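Local structure of putative dehydrogenase (Pseudomonas fluorescens, 6UUG) at residues A194-R199 / E230-L235. The protein is the methanesulfinate monooxygenase MsuC, the oxygenase of a two-component flavin-dependent system in bacterial sulfur assimilation, with an acyl-CoA dehydrogenase-like sequence. Residues are numbered along the deposited sequence; the frame is centred on the assembly and turned at random.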
loop_
_atom_site.group_PDB
_atom_site.type_symbol
_atom_site.label_atom_id
_atom_site.label_comp_id
_atom_site.label_asym_id
_atom_site.label_seq_id
_atom_site.Cartn_x
_atom_site.Cartn_y
_atom_site.Cartn_z
ATOM N N ALA A 194 -37.980 -2.170 24.966
ATOM C CA ALA A 194 -37.388 -1.054 25.695
ATOM C C ALA A 194 -37.837 -1.138 27.150
ATOM O O ALA A 194 -39.036 -1.068 27.429
ATOM C CB ALA A 194 -37.802 0.286 25.091
ATOM N N ILE A 195 -36.891 -1.285 28.070
ATOM C CA ILE A 195 -37.251 -1.519 29.470
ATOM C C ILE A 195 -36.311 -0.744 30.379
ATOM O O ILE A 195 -35.176 -0.417 29.999
ATOM C CB ILE A 195 -37.220 -3.022 29.829
ATOM C CG1 ILE A 195 -35.837 -3.621 29.593
ATOM C CG2 ILE A 195 -38.281 -3.795 29.047
ATOM C CD1 ILE A 195 -35.777 -5.108 29.904
ATOM N N PRO A 196 -36.773 -0.398 31.586
ATOM C CA PRO A 196 -35.915 0.340 32.521
ATOM C C PRO A 196 -34.685 -0.471 32.888
ATOM O O PRO A 196 -34.758 -1.685 33.093
ATOM C CB PRO A 196 -36.821 0.565 33.739
ATOM C CG PRO A 196 -38.199 0.428 33.223
ATOM C CD PRO A 196 -38.132 -0.589 32.121
ATOM N N SER A 197 -33.539 0.217 32.972
ATOM C CA SER A 197 -32.283 -0.488 33.202
ATOM C C SER A 197 -32.185 -1.052 34.610
ATOM O O SER A 197 -31.416 -1.989 34.831
ATOM C CB SER A 197 -31.097 0.436 32.932
ATOM O OG SER A 197 -31.320 1.181 31.747
ATOM N N GLY A 198 -32.934 -0.508 35.559
ATOM C CA GLY A 198 -32.922 -1.033 36.909
ATOM C C GLY A 198 -34.019 -2.024 37.228
ATOM O O GLY A 198 -34.221 -2.342 38.407
ATOM N N ARG A 199 -34.733 -2.528 36.223
ATOM C CA ARG A 199 -35.836 -3.443 36.478
ATOM C C ARG A 199 -35.345 -4.717 37.157
ATOM O O ARG A 199 -34.272 -5.237 36.839
ATOM C CB ARG A 199 -36.550 -3.792 35.175
ATOM C CG ARG A 199 -37.611 -4.864 35.348
ATOM C CD ARG A 199 -38.564 -4.883 34.193
ATOM N NE ARG A 199 -39.357 -3.660 34.133
ATOM C CZ ARG A 199 -40.149 -3.354 33.115
ATOM N NH1 ARG A 199 -40.231 -4.177 32.081
ATOM N NH2 ARG A 199 -40.847 -2.228 33.116
ATOM N N GLU A 230 -46.332 -6.132 26.995
ATOM C CA GLU A 230 -46.650 -5.975 25.578
ATOM C C GLU A 230 -46.382 -4.552 25.117
ATOM O O GLU A 230 -45.854 -4.336 24.020
ATOM C CB GLU A 230 -48.115 -6.336 25.313
ATOM C CG GLU A 230 -48.459 -7.790 25.563
ATOM C CD GLU A 230 -47.628 -8.733 24.721
ATOM O OE1 GLU A 230 -46.880 -9.554 25.300
ATOM O OE2 GLU A 230 -47.715 -8.645 23.477
ATOM N N SER A 231 -46.728 -3.569 25.954
ATOM C CA SER A 231 -46.514 -2.163 25.641
ATOM C C SER A 231 -45.040 -1.798 25.540
ATOM O O SER A 231 -44.724 -0.677 25.126
ATOM C CB SER A 231 -47.177 -1.278 26.702
ATOM O OG SER A 231 -46.498 -1.380 27.945
ATOM N N GLU A 232 -44.135 -2.693 25.923
ATOM C CA GLU A 232 -42.714 -2.403 25.835
ATOM C C GLU A 232 -42.046 -3.081 24.646
ATOM O O GLU A 232 -40.869 -2.815 24.385
ATOM C CB GLU A 232 -42.028 -2.796 27.147
ATOM C CG GLU A 232 -42.560 -1.965 28.323
ATOM C CD GLU A 232 -42.116 -2.472 29.674
ATOM O OE1 GLU A 232 -42.085 -3.706 29.875
ATOM O OE2 GLU A 232 -41.795 -1.629 30.532
ATOM N N LEU A 233 -42.774 -3.932 23.918
ATOM C CA LEU A 233 -42.222 -4.637 22.769
ATOM C C LEU A 233 -42.278 -3.755 21.533
ATOM O O LEU A 233 -43.289 -3.103 21.266
ATOM C CB LEU A 233 -42.999 -5.931 22.508
ATOM C CG LEU A 233 -43.036 -6.935 23.662
ATOM C CD1 LEU A 233 -43.963 -8.100 23.330
ATOM C CD2 LEU A 233 -41.643 -7.429 23.966
ATOM N N LEU A 234 -41.191 -3.760 20.759
ATOM C CA LEU A 234 -41.096 -2.934 19.556
ATOM C C LEU A 234 -41.515 -3.799 18.370
ATOM O O LEU A 234 -40.683 -4.386 17.683
ATOM C CB LEU A 234 -39.685 -2.376 19.396
ATOM C CG LEU A 234 -38.984 -1.831 20.646
ATOM C CD1 LEU A 234 -37.645 -1.181 20.275
ATOM C CD2 LEU A 234 -39.871 -0.852 21.421
ATOM N N LEU A 235 -42.823 -3.853 18.117
ATOM C CA LEU A 235 -43.391 -4.804 17.169
ATOM C C LEU A 235 -44.029 -4.172 15.943
ATOM O O LEU A 235 -44.114 -4.830 14.905
ATOM C CB LEU A 235 -44.452 -5.676 17.863
ATOM C CG LEU A 235 -43.925 -6.667 18.898
ATOM C CD1 LEU A 235 -45.075 -7.277 19.684
ATOM C CD2 LEU A 235 -43.107 -7.750 18.213
HETATM O O HOH W 1 -40.326 0.418 29.461
#
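Arg199 and Glu232 reach for each other from opposite directions and meet end-on, each terminal nitrogen of the guanidinium taking one carboxylate oxygen. Arg199 NH1 lies 2.9 Å from Glu232 OE1 in a nearly straight bond, and Arg199 NH2 lies 2.8 Å from Glu232 OE2 on its syn lone pair. The two planes are turned 32° apart, so the fork is twisted rather than flat. Arginine suits the place because its terminal nitrogens present N-H groups side by side to both oxygens. A bend at chi3 (-66°) turns the guanidinium back from the type I turn Pro196-Arg199, and Pro196 CD lies over one face, 3.3 Å above the plane and near the rim. Glutamate, extended beyond CG, is long enough to run from the 3-10 segment 230-232 alongside the last residues of strand 189-196; Ile195 CG2 lies 3.9 Å from Glu232 OE1. Glu232 O accepts from Ala194 N at 3.0 Å, while a water donates to both Ala194 O and Glu232 OE2. Ala194 CB touches Leu234 CD2 at 4.4 Å, and both side chains pack on helix 100-119. The contact thus fastens the loop between strand 221-228 and helix 247-277 to strand 189-196 and its following turn, in the beta part of an acyl-CoA dehydrogenase-like fold. Arg199 NH1 also bonds Arg227 O, and Glu232 OE1 accepts from Glu229 N. With both carboxylate oxygens gripped twice, the glutamate's rotation is fixed, and its negative charge is probably stabilised by the facing arginine.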